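Local coordinates for hypothetical protein MJ1460 (Methanocaldococcus jannaschii DSM 2661, PDB 2OSO) that is of unknown function but binds a zinc ion and belongs to a family of proteins with a V4R domain, at residues 79-84 against 117-122; 103-108 against 149-154. The protein carries 3 engineered substitutions. All blocks are in the same frame, centred on the assembly; numbering follows the deposited sequence.

Contact 1. Residues 79-84 against 117-122; sequences MNFGDL and HDFIAG. With ZN (zinc ion), chain B.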
loop_
_atom_site.group_PDB
_atom_site.type_symbol
_atom_site.label_atom_id
_atom_site.label_comp_id
_atom_site.label_asym_id
_atom_site.label_seq_id
_atom_site.Cartn_x
_atom_site.Cartn_y
_atom_site.Cartn_z
HETATM N N MSE A 79 6.615 9.947 3.658
HETATM C CA MSE A 79 5.876 8.702 3.725
HETATM C C MSE A 79 5.032 8.606 5.010
HETATM O O MSE A 79 4.144 7.755 5.109
HETATM C CB MSE A 79 6.853 7.544 3.655
HETATM C CG MSE A 79 7.579 7.357 2.384
HETATM SE SE MSE A 79 8.631 5.660 2.422
HETATM C CE MSE A 79 7.189 4.404 2.108
ATOM N N ASN A 80 5.300 9.489 5.979
ATOM C CA ASN A 80 4.691 9.443 7.294
ATOM C C ASN A 80 5.127 8.188 8.042
ATOM O O ASN A 80 4.410 7.617 8.922
ATOM C CB ASN A 80 3.159 9.613 7.229
ATOM C CG ASN A 80 2.595 10.133 8.519
ATOM O OD1 ASN A 80 3.307 10.797 9.265
ATOM N ND2 ASN A 80 1.326 9.820 8.817
ATOM N N PHE A 81 6.373 7.795 7.780
ATOM C CA PHE A 81 6.969 6.605 8.425
ATOM C C PHE A 81 7.773 6.947 9.688
ATOM O O PHE A 81 8.249 6.059 10.374
ATOM C CB PHE A 81 7.834 5.853 7.375
ATOM C CG PHE A 81 7.098 4.757 6.638
ATOM C CD1 PHE A 81 5.729 4.814 6.444
ATOM C CD2 PHE A 81 7.801 3.687 6.120
ATOM C CE1 PHE A 81 5.063 3.800 5.820
ATOM C CE2 PHE A 81 7.181 2.669 5.490
ATOM C CZ PHE A 81 5.778 2.705 5.321
ATOM N N GLY A 82 7.879 8.241 10.013
ATOM C CA GLY A 82 8.555 8.706 11.212
ATOM C C GLY A 82 9.842 9.484 11.006
ATOM O O GLY A 82 10.210 9.846 9.885
ATOM N N ASP A 83 10.497 9.754 12.129
ATOM C CA ASP A 83 11.721 10.566 12.197
ATOM C C ASP A 83 12.917 9.650 12.350
ATOM O O ASP A 83 13.154 9.066 13.413
ATOM C CB ASP A 83 11.675 11.532 13.375
ATOM C CG ASP A 83 10.396 12.332 13.416
ATOM O OD1 ASP A 83 10.227 13.282 12.622
ATOM O OD2 ASP A 83 9.540 11.990 14.235
ATOM N N LEU A 84 13.675 9.562 11.279
ATOM C CA LEU A 84 14.816 8.697 11.174
ATOM C C LEU A 84 16.023 9.438 11.793
ATOM O O LEU A 84 16.309 10.566 11.444
ATOM C CB LEU A 84 15.043 8.399 9.680
ATOM C CG LEU A 84 15.758 7.156 9.190
ATOM C CD1 LEU A 84 15.254 5.908 9.897
ATOM C CD2 LEU A 84 15.658 7.040 7.609
ATOM N N HIS A 117 9.247 -4.302 12.026
ATOM C CA HIS A 117 9.321 -3.341 10.947
ATOM C C HIS A 117 10.302 -3.893 9.895
ATOM O O HIS A 117 11.270 -3.231 9.529
ATOM C CB HIS A 117 9.706 -1.972 11.466
ATOM C CG HIS A 117 8.613 -1.269 12.205
ATOM N ND1 HIS A 117 8.600 -1.130 13.579
ATOM C CD2 HIS A 117 7.415 -0.810 11.779
ATOM C CE1 HIS A 117 7.499 -0.493 13.949
ATOM N NE2 HIS A 117 6.758 -0.298 12.873
ATOM N N ASP A 118 9.981 -5.096 9.390
ATOM C CA ASP A 118 10.779 -5.790 8.362
ATOM C C ASP A 118 10.817 -5.033 7.015
ATOM O O ASP A 118 11.868 -5.016 6.374
ATOM C CB ASP A 118 10.229 -7.165 8.028
ATOM C CG ASP A 118 10.442 -8.179 9.103
ATOM O OD1 ASP A 118 10.797 -7.821 10.242
ATOM O OD2 ASP A 118 10.201 -9.353 8.772
ATOM N N PHE A 119 9.661 -4.531 6.576
ATOM C CA PHE A 119 9.573 -3.680 5.354
ATOM C C PHE A 119 10.460 -2.439 5.480
ATOM O O PHE A 119 11.282 -2.171 4.599
ATOM C CB PHE A 119 8.101 -3.330 5.047
ATOM C CG PHE A 119 7.913 -2.434 3.873
ATOM C CD1 PHE A 119 8.300 -2.851 2.604
ATOM C CD2 PHE A 119 7.267 -1.219 3.998
ATOM C CE1 PHE A 119 8.136 -2.004 1.519
ATOM C CE2 PHE A 119 7.083 -0.408 2.883
ATOM C CZ PHE A 119 7.493 -0.837 1.647
ATOM N N ILE A 120 10.368 -1.713 6.594
ATOM C CA ILE A 120 11.225 -0.524 6.825
ATOM C C ILE A 120 12.744 -0.897 6.832
ATOM O O ILE A 120 13.593 -0.205 6.254
ATOM C CB ILE A 120 10.817 0.243 8.155
ATOM C CG1 ILE A 120 9.501 1.040 7.961
ATOM C CG2 ILE A 120 12.013 1.110 8.634
ATOM C CD1 ILE A 120 8.904 1.696 9.227
ATOM N N ALA A 121 13.077 -2.033 7.421
ATOM C CA ALA A 121 14.462 -2.496 7.527
ATOM C C ALA A 121 15.014 -2.775 6.124
ATOM O O ALA A 121 16.139 -2.392 5.822
ATOM C CB ALA A 121 14.586 -3.758 8.476
ATOM N N GLY A 122 14.188 -3.360 5.257
ATOM C CA GLY A 122 14.535 -3.578 3.853
ATOM C C GLY A 122 14.730 -2.271 3.146
ATOM O O GLY A 122 15.693 -2.078 2.322
HETATM ZN ZN ZN B . 10.068 -1.273 15.007
#
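A chi1 of 178° carries the Phe119 ring out from the helix, while Ile120 turns CG1 beside its own backbone N (chi1 -75°), and both branches end against the Phe81 ring. Phe81 CE2 lies 4.0 Å from CE2 of Phe119, and that carbon comes in at the edge of the Phe81 ring, near its plane. The Phe119 side chain approaches roughly perpendicular to that of Phe81. Ile120 and Phe81 run past each other head to tail, with Ile120 CG1 3.6 Å from Phe81 CD2. One face of the Phe81 ring takes CE of the selenomethionine Met79, 3.8 Å above the plane and offset toward the rim. The contact is apolar and buried. His117 sits at the N-cap position of helix 118-132, and its ND1 binds zinc at 2.1 Å. The turn bearing Phe81 follows helix 69-79, which ends in a Schellman motif at Asn80, and leads into strand 83-85. Phe76 of helix 69-79 touches both Phe81 and Ile120. Phe60 of helix 53-64 and Phe36 of the second subunit each meet Phe119 edge-to-face, so the Phe119 ring lies between helix 53-64 of its own chain and the second subunit.

Contact 2. Residues 103-108 against 149-154; sequences SNPPYQ and DKCVFE. With ZN (zinc ion), chain B.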
loop_
_atom_site.group_PDB
_atom_site.type_symbol
_atom_site.label_atom_id
_atom_site.label_comp_id
_atom_site.label_asym_id
_atom_site.label_seq_id
_atom_site.Cartn_x
_atom_site.Cartn_y
_atom_site.Cartn_z
ATOM N N SER A 103 11.945 7.100 15.239
ATOM C CA SER A 103 10.935 7.666 16.151
ATOM C C SER A 103 9.589 7.825 15.434
ATOM O O SER A 103 9.558 8.189 14.270
ATOM C CB SER A 103 11.346 9.069 16.600
ATOM O OG SER A 103 12.063 8.996 17.802
ATOM N N ASN A 104 8.494 7.620 16.163
ATOM C CA ASN A 104 7.107 7.742 15.615
ATOM C C ASN A 104 6.841 6.881 14.354
ATOM O O ASN A 104 6.357 7.394 13.319
ATOM C CB ASN A 104 6.781 9.235 15.380
ATOM C CG ASN A 104 5.284 9.522 15.274
ATOM O OD1 ASN A 104 4.447 8.843 15.876
ATOM N ND2 ASN A 104 4.942 10.527 14.483
ATOM N N PRO A 105 7.148 5.569 14.431
ATOM C CA PRO A 105 7.010 4.655 13.297
ATOM C C PRO A 105 5.529 4.258 13.114
ATOM O O PRO A 105 4.700 4.631 13.928
ATOM C CB PRO A 105 7.825 3.456 13.717
ATOM C CG PRO A 105 7.533 3.398 15.231
ATOM C CD PRO A 105 7.529 4.845 15.658
ATOM N N PRO A 106 5.192 3.568 12.021
ATOM C CA PRO A 106 3.834 3.032 11.936
ATOM C C PRO A 106 3.619 1.854 12.893
ATOM O O PRO A 106 4.570 1.358 13.514
ATOM C CB PRO A 106 3.706 2.588 10.455
ATOM C CG PRO A 106 4.931 2.949 9.800
ATOM C CD PRO A 106 5.963 3.345 10.779
ATOM N N TYR A 107 2.361 1.438 13.004
ATOM C CA TYR A 107 1.963 0.253 13.729
ATOM C C TYR A 107 2.213 0.336 15.223
ATOM O O TYR A 107 2.542 -0.667 15.804
ATOM C CB TYR A 107 2.691 -0.983 13.204
ATOM C CG TYR A 107 2.415 -1.268 11.766
ATOM C CD1 TYR A 107 1.112 -1.470 11.339
ATOM C CD2 TYR A 107 3.438 -1.402 10.852
ATOM C CE1 TYR A 107 0.831 -1.751 10.045
ATOM C CE2 TYR A 107 3.175 -1.703 9.528
ATOM C CZ TYR A 107 1.846 -1.880 9.137
ATOM O OH TYR A 107 1.488 -2.153 7.824
ATOM N N GLN A 108 2.073 1.518 15.816
ATOM C CA GLN A 108 2.206 1.668 17.294
ATOM C C GLN A 108 1.041 1.052 18.103
ATOM O O GLN A 108 1.145 0.820 19.333
ATOM C CB GLN A 108 2.389 3.145 17.641
ATOM C CG GLN A 108 3.678 3.776 17.148
ATOM C CD GLN A 108 3.667 5.287 17.345
ATOM O OE1 GLN A 108 3.261 5.759 18.399
ATOM N NE2 GLN A 108 4.016 6.049 16.310
ATOM N N ASP A 149 10.807 3.112 23.189
ATOM C CA ASP A 149 10.432 4.469 22.750
ATOM C C ASP A 149 10.790 4.762 21.320
ATOM O O ASP A 149 10.218 5.666 20.737
ATOM C CB ASP A 149 11.098 5.538 23.613
ATOM C CG ASP A 149 10.690 5.455 25.068
ATOM O OD1 ASP A 149 9.493 5.195 25.357
ATOM O OD2 ASP A 149 11.579 5.649 25.913
ATOM N N LYS A 150 11.759 4.024 20.771
ATOM C CA LYS A 150 12.211 4.206 19.412
ATOM C C LYS A 150 12.539 2.815 18.895
ATOM O O LYS A 150 12.871 1.931 19.690
ATOM C CB LYS A 150 13.483 5.073 19.385
ATOM C CG LYS A 150 13.331 6.466 19.998
ATOM C CD LYS A 150 14.546 7.290 19.726
ATOM C CE LYS A 150 14.504 8.620 20.412
ATOM N NZ LYS A 150 15.864 9.177 20.320
ATOM N N CYS A 151 12.434 2.605 17.582
ATOM C CA CYS A 151 12.982 1.387 16.965
ATOM C C CYS A 151 14.470 1.602 16.698
ATOM O O CYS A 151 14.885 2.732 16.383
ATOM C CB CYS A 151 12.263 1.034 15.683
ATOM S SG CYS A 151 10.397 0.872 15.740
ATOM N N VAL A 152 15.243 0.522 16.786
ATOM C CA VAL A 152 16.679 0.538 16.576
ATOM C C VAL A 152 17.083 -0.536 15.571
ATOM O O VAL A 152 16.750 -1.715 15.706
ATOM C CB VAL A 152 17.451 0.346 17.872
ATOM C CG1 VAL A 152 18.969 0.360 17.597
ATOM C CG2 VAL A 152 17.065 1.398 18.908
ATOM N N PHE A 153 17.838 -0.083 14.577
ATOM C CA PHE A 153 18.325 -0.920 13.486
ATOM C C PHE A 153 19.859 -0.971 13.488
ATOM O O PHE A 153 20.532 0.067 13.518
ATOM C CB PHE A 153 17.828 -0.379 12.152
ATOM C CG PHE A 153 16.300 -0.234 12.052
ATOM C CD1 PHE A 153 15.666 0.937 12.493
ATOM C CD2 PHE A 153 15.526 -1.231 11.484
ATOM C CE1 PHE A 153 14.261 1.099 12.374
ATOM C CE2 PHE A 153 14.097 -1.090 11.388
ATOM C CZ PHE A 153 13.485 0.094 11.792
ATOM N N GLU A 154 20.374 -2.193 13.407
ATOM C CA GLU A 154 21.793 -2.506 13.234
ATOM C C GLU A 154 22.117 -2.573 11.718
ATOM O O GLU A 154 21.442 -3.333 10.978
ATOM C CB GLU A 154 21.993 -3.893 13.826
ATOM C CG GLU A 154 23.230 -4.199 14.523
ATOM C CD GLU A 154 22.974 -5.368 15.498
ATOM O OE1 GLU A 154 22.365 -6.390 15.035
ATOM O OE2 GLU A 154 23.278 -5.242 16.708
HETATM ZN ZN ZN B . 10.068 -1.273 15.007
HETATM O O HOH W 1 8.607 6.530 18.710
#
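Ser103 and Lys150 lie side by side, CA to CA 4.9 Å, where strand 98-103 runs out beside its antiparallel neighbour, strand 151-158. This is the zinc-site end of the four-stranded antiparallel sheet; both segments belong to the V4R region. Lys150 is extended beyond CG, and its aliphatic chain passes alongside the Ser103 hydroxyl. CG, CD and CE all lie close to that oxygen, with CD 3.6 Å from Ser103 OG. This is packing; Lys150 NZ forms a salt bridge with Glu85, which makes a weak hydrogen bond with Ser103 OG. Cys151 SG lies 2.3 Å from the zinc. CG of the Pro105 ring rests 3.9 Å from Cys151 SG, so the proline covers part of the metal-binding thiolate. Glu140, Cys143 and His117 complete the zinc site. The 103-108 loop is braced by Gln108, whose NE2 donates to two oxygens lying in its amide plane. The bond to Pro105 O is nearly straight (170°) and in the carbonyl plane. The one to Asn104 OD1 is more bent (153°), the donor tilted from the carbonyl plane. A water bridges the two segments: it accepts from Asn104 N at 2.8 Å and donates to Asp149 O at 2.7 Å.

In the fold
Contact 1 is core: its centre is about 4 Å from that of the chain, and its touching residues are buried. The centre of contact 2 is about 12 Å from it, and that contact is only partly buried. The chemistry follows: aromatic and aliphatic packing in contact 1; proline against sulfur, a lysine chain and a bridging water in contact 2. They share the sheet and the zinc, to which contact 1 gives His117 and contact 2 Cys151. They also touch directly. Asp83 N lies 2.8 Å from Ser103 O, a probable hydrogen bond between neighbouring strands. His117 NE2 probably donates to Pro106 O, also at 2.8 Å, tying the metal ligand to the 103-108 loop. Both reach the second subunit.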